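PDB 4AMF: PHOX from Pseudomonas fluorescens, which catalyses phosphate transfer as an alkaline phosphatase of the PhoX family, hydrolysing phosphate monoesters with a cofactor of two iron and three calcium ions. Local coordinates for residues A[377-382]-A[396-401]; A[81-86]-A[116-121]. All blocks are in the same frame, centred on the assembly; numbering follows the deposited sequence.

Interaction 1: residues A[377-382]-A[396-401]. With ACP (phosphomethylphosphonic acid adenylate ester), chain C.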
loop_
_atom_site.group_PDB
_atom_site.type_symbol
_atom_site.label_atom_id
_atom_site.label_comp_id
_atom_site.label_asym_id
_atom_site.label_seq_id
_atom_site.Cartn_x
_atom_site.Cartn_y
_atom_site.Cartn_z
ATOM N N THR A 377 19.505 -4.546 5.818
ATOM C CA THR A 377 19.003 -4.667 7.183
ATOM C C THR A 377 17.576 -5.214 7.170
ATOM O O THR A 377 16.689 -4.573 6.610
ATOM C CB THR A 377 19.041 -3.339 7.895
ATOM O OG1 THR A 377 20.372 -2.822 7.879
ATOM C CG2 THR A 377 18.553 -3.429 9.332
ATOM N N ARG A 378 17.329 -6.264 7.942
ATOM C CA ARG A 378 15.982 -6.852 8.088
ATOM C C ARG A 378 15.167 -5.882 8.940
ATOM O O ARG A 378 15.619 -5.478 10.010
ATOM C CB ARG A 378 16.078 -8.231 8.714
ATOM C CG ARG A 378 16.868 -9.242 7.895
ATOM C CD ARG A 378 16.823 -10.615 8.518
ATOM N NE ARG A 378 15.508 -11.224 8.338
ATOM C CZ ARG A 378 15.148 -12.422 8.779
ATOM N NH1 ARG A 378 15.998 -13.161 9.487
ATOM N NH2 ARG A 378 13.933 -12.885 8.532
ATOM N N MET A 379 13.960 -5.490 8.454
ATOM C CA MET A 379 13.159 -4.450 9.062
ATOM C C MET A 379 11.849 -4.947 9.613
ATOM O O MET A 379 11.330 -5.996 9.224
ATOM C CB MET A 379 12.839 -3.344 8.023
ATOM C CG MET A 379 14.058 -2.748 7.325
ATOM S SD MET A 379 15.171 -1.928 8.494
ATOM C CE MET A 379 14.185 -0.487 8.853
ATOM N N ASP A 380 11.294 -4.134 10.544
ATOM C CA ASP A 380 9.984 -4.430 11.132
ATOM C C ASP A 380 8.833 -4.059 10.207
ATOM O O ASP A 380 8.096 -3.110 10.468
ATOM C CB ASP A 380 9.808 -3.700 12.479
ATOM C CG ASP A 380 10.656 -4.210 13.619
ATOM O OD1 ASP A 380 11.317 -5.249 13.446
ATOM O OD2 ASP A 380 10.631 -3.579 14.702
ATOM N N ARG A 381 8.652 -4.821 9.133
ATOM C CA ARG A 381 7.519 -4.641 8.227
ATOM C C ARG A 381 7.326 -3.250 7.651
ATOM O O ARG A 381 6.430 -2.501 8.052
ATOM C CB ARG A 381 6.228 -5.093 8.902
ATOM C CG ARG A 381 6.154 -6.587 9.122
ATOM C CD ARG A 381 4.785 -6.949 9.593
ATOM N NE ARG A 381 3.811 -6.633 8.545
ATOM C CZ ARG A 381 2.501 -6.498 8.727
ATOM N NH1 ARG A 381 1.960 -6.705 9.925
ATOM N NH2 ARG A 381 1.715 -6.182 7.708
ATOM N N PRO A 382 8.184 -2.859 6.709
ATOM C CA PRO A 382 7.974 -1.569 6.053
ATOM C C PRO A 382 6.638 -1.549 5.311
ATOM O O PRO A 382 6.390 -2.414 4.460
ATOM C CB PRO A 382 9.188 -1.405 5.122
ATOM C CG PRO A 382 9.921 -2.704 5.149
ATOM C CD PRO A 382 9.270 -3.652 6.117
ATOM N N CYS A 396 8.659 6.363 6.682
ATOM C CA CYS A 396 8.304 4.984 6.414
ATOM C C CYS A 396 7.680 4.340 7.630
ATOM O O CYS A 396 8.316 4.321 8.682
ATOM C CB CYS A 396 9.556 4.210 6.026
ATOM S SG CYS A 396 9.251 2.482 5.582
ATOM N N THR A 397 6.483 3.784 7.515
ATOM C CA THR A 397 5.984 3.051 8.639
ATOM C C THR A 397 6.657 1.690 8.726
ATOM O O THR A 397 6.925 1.054 7.707
ATOM C CB THR A 397 4.464 2.916 8.588
ATOM O OG1 THR A 397 4.118 2.329 7.337
ATOM C CG2 THR A 397 3.770 4.213 8.732
ATOM N N LEU A 398 6.918 1.240 9.950
ATOM C CA LEU A 398 7.422 -0.105 10.290
ATOM C C LEU A 398 6.324 -0.587 11.226
ATOM O O LEU A 398 6.270 -0.207 12.396
ATOM C CB LEU A 398 8.782 0.017 10.973
ATOM C CG LEU A 398 9.857 0.653 10.125
ATOM C CD1 LEU A 398 11.094 0.909 10.922
ATOM C CD2 LEU A 398 10.166 -0.208 8.898
ATOM N N THR A 399 5.342 -1.254 10.663
ATOM C CA THR A 399 4.052 -1.472 11.320
ATOM C C THR A 399 4.064 -2.266 12.589
ATOM O O THR A 399 3.369 -1.898 13.539
ATOM C CB THR A 399 2.979 -1.932 10.336
ATOM O OG1 THR A 399 1.682 -1.609 10.882
ATOM C CG2 THR A 399 3.105 -3.360 9.976
ATOM N N ASN A 400 4.865 -3.318 12.625
ATOM C CA ASN A 400 5.072 -4.159 13.807
ATOM C C ASN A 400 6.019 -5.263 13.405
ATOM O O ASN A 400 6.340 -5.392 12.221
ATOM C CB ASN A 400 3.735 -4.771 14.354
ATOM C CG ASN A 400 2.814 -5.354 13.326
ATOM O OD1 ASN A 400 3.145 -6.347 12.671
ATOM N ND2 ASN A 400 1.592 -4.837 13.240
ATOM N N ASN A 401 6.464 -6.075 14.365
ATOM C CA ASN A 401 7.236 -7.272 14.100
ATOM C C ASN A 401 7.273 -8.153 15.336
ATOM O O ASN A 401 8.192 -8.037 16.151
ATOM C CB ASN A 401 8.651 -6.998 13.622
ATOM C CG ASN A 401 9.369 -8.271 13.217
ATOM O OD1 ASN A 401 8.856 -9.386 13.310
ATOM N ND2 ASN A 401 10.585 -8.112 12.739
HETATM P PG ACP C . -1.420 -5.706 5.090
HETATM O O1G ACP C . -2.169 -4.464 5.741
HETATM O O2G ACP C . -1.984 -5.905 3.559
HETATM O O3G ACP C . 0.131 -5.540 5.183
HETATM P PB ACP C . -1.924 -6.807 7.739
HETATM O O1B ACP C . -0.911 -5.837 8.203
HETATM O O2B ACP C . -3.427 -6.571 8.010
HETATM C C3B ACP C . -1.727 -7.175 6.036
HETATM P PA ACP C . -2.149 -9.309 9.224
HETATM O O1A ACP C . -3.145 -9.939 8.331
HETATM O O2A ACP C . -2.464 -8.992 10.652
HETATM O O3A ACP C . -1.478 -8.074 8.552
HETATM O "O5'" ACP C . -0.860 -10.333 9.378
HETATM C "C5'" ACP C . 0.397 -9.881 9.908
HETATM C "C4'" ACP C . 1.522 -10.175 8.949
HETATM O "O4'" ACP C . 1.739 -11.600 8.905
HETATM C "C3'" ACP C . 1.384 -9.727 7.497
HETATM O "O3'" ACP C . 2.652 -9.289 7.002
HETATM C "C2'" ACP C . 0.853 -10.983 6.805
HETATM O "O2'" ACP C . 1.180 -10.977 5.422
HETATM C "C1'" ACP C . 1.565 -12.093 7.587
HETATM N N9 ACP C . 0.840 -13.356 7.668
HETATM C C8 ACP C . -0.515 -13.541 7.772
HETATM N N7 ACP C . -0.882 -14.797 7.837
HETATM C C5 ACP C . 0.317 -15.493 7.768
HETATM C C6 ACP C . 0.616 -16.871 7.721
HETATM N N6 ACP C . -0.312 -17.832 7.663
HETATM N N1 ACP C . 1.919 -17.228 7.640
HETATM C C2 ACP C . 2.848 -16.267 7.586
HETATM N N3 ACP C . 2.681 -14.940 7.597
HETATM C C4 ACP C . 1.388 -14.617 7.682
HETATM O O HOH W 1 -0.416 -5.694 11.264
#
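Arg381 lies alongside Asn400, and its guanidinium group is held from several directions where 377-382 meets 396-401. The methyl CG2 of Thr399 packs over the centre of one face, 3.4 Å from Arg381 CZ, while the ribose hydroxyl O3' of the substrate analogue AppCp sits over the opposite face. At the edge, Arg381 NH1 reaches Asn400 OD1 at 3.0 Å, somewhat out of both group planes, and NH2 makes a nearly straight bond of 2.7 Å to O1B on the beta-phosphorus. The guanidinium is thus fixed in rotation, a further tie being the salt bridge from NE to Asp288. Its positive charge probably balances negative charge on the oxygens of the analogue. The bend at chi3 (64°) swings the group off an otherwise extended chain toward the nucleotide.

The solvent side begins at partly exposed Asn400: a single water bridges Arg381 NH1, Asn400 ND2 and the O1B of AppCp. Away from it the contact is buried and close-packed. Leu398 CD1 touches Met379 CE at 4.0 Å, and its CD2 lies against Pro382. Asn401 ND2 meets Asp380 OD1 at 3.0 Å from above the carboxylate plane, amide and carboxylate almost perpendicular; OD1 also forms a salt bridge with Arg404, and ND2 also bonds Gln409.

Thr399 N donates a hydrogen bond to Arg381 O at 3.1 Å, just beyond the antiparallel, non-hydrogen-bonded pair Pro382-Leu398. That pair joins edge strand 382-387 of a propeller sheet to strand 394-398; Leu426 of strand 424-430 touches Met379 and Leu398, and Ile294 of strand 292-299 touches Met379, Pro382 and Cys396.

Interaction 2: residues A[81-86]-A[116-121]. With FEO (mu-oxo-diiron), chain I; ACP (phosphomethylphosphonic acid adenylate ester), chain C.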
loop_
_atom_site.group_PDB
_atom_site.type_symbol
_atom_site.label_atom_id
_atom_site.label_comp_id
_atom_site.label_asym_id
_atom_site.label_seq_id
_atom_site.Cartn_x
_atom_site.Cartn_y
_atom_site.Cartn_z
ATOM N N MET A 81 -9.655 9.572 -9.958
ATOM C CA MET A 81 -9.065 8.881 -8.829
ATOM C C MET A 81 -8.781 7.458 -9.259
ATOM O O MET A 81 -9.650 6.830 -9.853
ATOM C CB MET A 81 -9.987 8.897 -7.628
ATOM C CG MET A 81 -10.231 10.277 -7.099
ATOM S SD MET A 81 -11.294 10.372 -5.637
ATOM C CE MET A 81 -10.297 9.654 -4.486
ATOM N N ALA A 82 -7.589 6.951 -8.950
ATOM C CA ALA A 82 -7.201 5.567 -9.199
ATOM C C ALA A 82 -7.086 4.983 -7.812
ATOM O O ALA A 82 -6.341 5.510 -6.974
ATOM C CB ALA A 82 -5.881 5.514 -9.937
ATOM N N ILE A 83 -7.891 3.971 -7.537
ATOM C CA ILE A 83 -8.079 3.411 -6.217
ATOM C C ILE A 83 -7.821 1.907 -6.261
ATOM O O ILE A 83 -8.457 1.174 -7.025
ATOM C CB ILE A 83 -9.523 3.680 -5.739
ATOM C CG1 ILE A 83 -9.829 5.194 -5.667
ATOM C CG2 ILE A 83 -9.737 3.025 -4.361
ATOM C CD1 ILE A 83 -11.236 5.488 -5.764
ATOM N N ASN A 84 -6.899 1.437 -5.445
ATOM C CA ASN A 84 -6.579 0.019 -5.369
ATOM C C ASN A 84 -7.675 -0.763 -4.676
ATOM O O ASN A 84 -8.299 -0.256 -3.758
ATOM C CB ASN A 84 -5.318 -0.235 -4.604
ATOM C CG ASN A 84 -4.095 0.270 -5.310
ATOM O OD1 ASN A 84 -4.111 0.599 -6.506
ATOM N ND2 ASN A 84 -3.009 0.220 -4.616
ATOM N N ASN A 85 -7.826 -2.022 -5.043
ATOM C CA ASN A 85 -8.784 -2.959 -4.443
ATOM C C ASN A 85 -7.907 -4.173 -4.076
ATOM O O ASN A 85 -7.463 -4.894 -4.921
ATOM C CB ASN A 85 -9.891 -3.301 -5.414
ATOM C CG ASN A 85 -10.653 -2.070 -5.798
ATOM O OD1 ASN A 85 -10.695 -1.688 -6.975
ATOM N ND2 ASN A 85 -11.364 -1.536 -4.842
ATOM N N GLU A 86 -7.593 -4.314 -2.800
ATOM C CA GLU A 86 -6.548 -5.259 -2.365
ATOM C C GLU A 86 -6.940 -6.703 -2.287
ATOM O O GLU A 86 -6.163 -7.575 -2.697
ATOM C CB GLU A 86 -5.969 -4.766 -1.011
ATOM C CG GLU A 86 -4.693 -5.542 -0.632
ATOM C CD GLU A 86 -4.119 -5.266 0.728
ATOM O OE1 GLU A 86 -4.900 -5.110 1.687
ATOM O OE2 GLU A 86 -2.884 -5.090 0.799
ATOM N N SER A 116 -9.614 0.501 -9.404
ATOM C CA SER A 116 -10.835 1.150 -9.879
ATOM C C SER A 116 -10.435 2.559 -10.221
ATOM O O SER A 116 -9.974 3.282 -9.341
ATOM C CB SER A 116 -11.932 1.158 -8.820
ATOM O OG SER A 116 -12.311 -0.162 -8.451
ATOM N N VAL A 117 -10.603 2.945 -11.486
ATOM C CA VAL A 117 -10.382 4.323 -11.942
ATOM C C VAL A 117 -11.765 4.942 -12.017
ATOM O O VAL A 117 -12.648 4.359 -12.648
ATOM C CB VAL A 117 -9.648 4.420 -13.296
ATOM C CG1 VAL A 117 -9.528 5.876 -13.738
ATOM C CG2 VAL A 117 -8.269 3.798 -13.200
ATOM N N ILE A 118 -11.973 6.090 -11.348
ATOM C CA ILE A 118 -13.264 6.751 -11.351
ATOM C C ILE A 118 -13.099 8.211 -11.604
ATOM O O ILE A 118 -12.068 8.806 -11.261
ATOM C CB ILE A 118 -14.012 6.523 -9.987
ATOM C CG1 ILE A 118 -13.271 7.122 -8.775
ATOM C CG2 ILE A 118 -14.288 5.033 -9.767
ATOM C CD1 ILE A 118 -14.116 7.047 -7.508
ATOM N N GLU A 119 -14.138 8.815 -12.169
ATOM C CA GLU A 119 -14.207 10.262 -12.289
ATOM C C GLU A 119 -15.019 10.773 -11.122
ATOM O O GLU A 119 -16.032 10.163 -10.736
ATOM C CB GLU A 119 -14.846 10.722 -13.596
ATOM C CG GLU A 119 -14.977 12.254 -13.622
ATOM C CD GLU A 119 -15.501 12.867 -14.893
ATOM O OE1 GLU A 119 -15.467 12.200 -15.949
ATOM O OE2 GLU A 119 -15.907 14.048 -14.839
ATOM N N VAL A 120 -14.624 11.939 -10.593
ATOM C CA VAL A 120 -15.321 12.644 -9.536
ATOM C C VAL A 120 -15.507 14.069 -10.017
ATOM O O VAL A 120 -14.658 14.608 -10.765
ATOM C CB VAL A 120 -14.657 12.568 -8.166
ATOM C CG1 VAL A 120 -14.663 11.131 -7.663
ATOM C CG2 VAL A 120 -13.222 13.110 -8.207
ATOM N N GLN A 121 -16.639 14.623 -9.679
ATOM C CA GLN A 121 -16.999 15.993 -10.046
ATOM C C GLN A 121 -17.500 16.711 -8.840
ATOM O O GLN A 121 -18.142 16.114 -7.984
ATOM C CB GLN A 121 -18.073 16.019 -11.137
ATOM C CG GLN A 121 -17.495 15.930 -12.514
ATOM C CD GLN A 121 -18.561 15.882 -13.578
ATOM O OE1 GLN A 121 -19.718 16.252 -13.343
ATOM N NE2 GLN A 121 -18.198 15.401 -14.760
HETATM FE FE1 FEO I . -1.554 -4.382 2.143
HETATM FE FE2 FEO I . 1.178 -4.145 4.112
HETATM O O FEO I . -0.537 -3.446 3.491
HETATM P PG ACP C . -1.420 -5.706 5.090
HETATM O O1G ACP C . -2.169 -4.464 5.741
HETATM O O2G ACP C . -1.984 -5.905 3.559
HETATM O O3G ACP C . 0.131 -5.540 5.183
HETATM P PB ACP C . -1.924 -6.807 7.739
HETATM O O1B ACP C . -0.911 -5.837 8.203
HETATM O O2B ACP C . -3.427 -6.571 8.010
HETATM C C3B ACP C . -1.727 -7.175 6.036
HETATM P PA ACP C . -2.149 -9.309 9.224
HETATM O O1A ACP C . -3.145 -9.939 8.331
HETATM O O2A ACP C . -2.464 -8.992 10.652
HETATM O O3A ACP C . -1.478 -8.074 8.552
HETATM O "O5'" ACP C . -0.860 -10.333 9.378
HETATM C "C5'" ACP C . 0.397 -9.881 9.908
HETATM C "C4'" ACP C . 1.522 -10.175 8.949
HETATM O "O4'" ACP C . 1.739 -11.600 8.905
HETATM C "C3'" ACP C . 1.384 -9.727 7.497
HETATM O "O3'" ACP C . 2.652 -9.289 7.002
HETATM C "C2'" ACP C . 0.853 -10.983 6.805
HETATM O "O2'" ACP C . 1.180 -10.977 5.422
HETATM C "C1'" ACP C . 1.565 -12.093 7.587
HETATM N N9 ACP C . 0.840 -13.356 7.668
HETATM C C8 ACP C . -0.515 -13.541 7.772
HETATM N N7 ACP C . -0.882 -14.797 7.837
HETATM C C5 ACP C . 0.317 -15.493 7.768
HETATM C C6 ACP C . 0.616 -16.871 7.721
HETATM N N6 ACP C . -0.312 -17.832 7.663
HETATM N N1 ACP C . 1.919 -17.228 7.640
HETATM C C2 ACP C . 2.848 -16.267 7.586
HETATM N N3 ACP C . 2.681 -14.940 7.597
HETATM C C4 ACP C . 1.388 -14.617 7.682
HETATM O O HOH W 2 -3.120 -2.864 2.995
#
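Ser116 and Asn85 join side chain to side chain where strand 116-121 runs antiparallel to 81-85: Ser116 OG donates to Asn85 OD1 at 2.7 Å. Asn85 ND2 is held by the carbonyl of Asp62. Were Asn85 replaced by an alanine, the Ser116 hydroxyl would probably lose this acceptor and the carbonyl of Asp62 its amide donor. Ser116 also pairs by backbone with Ile83, N to O at 2.7 Å and O to N at 2.8 Å. Val117 faces Ala82 in a non-hydrogen-bonded pair, its CG2 4.4 Å from Ala82 CB. At Ile118 the hydrogen bonding resumes, reciprocal with Met81. With CG1 between the backbone N and the carbonyl carbon (chi1 63°), Ile118 brings CD1 to 3.7 Å from Ile83 CD1. Glu119 points away from 81-86, and its OE2 pairs with Arg78. Val120 sets CG1 4.0 Å from Met81 SD, the side chains crossing at about a right angle, and Gln121 NE2 donates back to Glu119 OE2.

Backbone bonds and apolar packing from Met81 to Ile83, with the Ser116-Asn85 bond beyond, precede Glu86, whose OE2 binds an iron of the oxo-bridged pair at 2.0 Å. Such bonding is consistent with a well-defined position for this iron-binding carboxylate.

From the N terminus, the chain first runs through strand 78-85 to Glu86, then through an excursion with helices 90-93 and 103-112, and returns in strand 114-123; interaction 2 closes that loop of some thirty residues. Only after it is complete does interaction 1 close a much shorter one, in which strand 382-387 turns back into strand 394-398. The two loops therefore follow in series, neither nesting nor crossing. They belong to separate sheets of the beta-propeller, on opposite sides of the chain's centre; the centres of interactions 1 and 2 are about 28 Å apart. What they share is AppCp, which Arg381 of interaction 1 binds directly and Glu86 of interaction 2 meets through an iron of the cofactor.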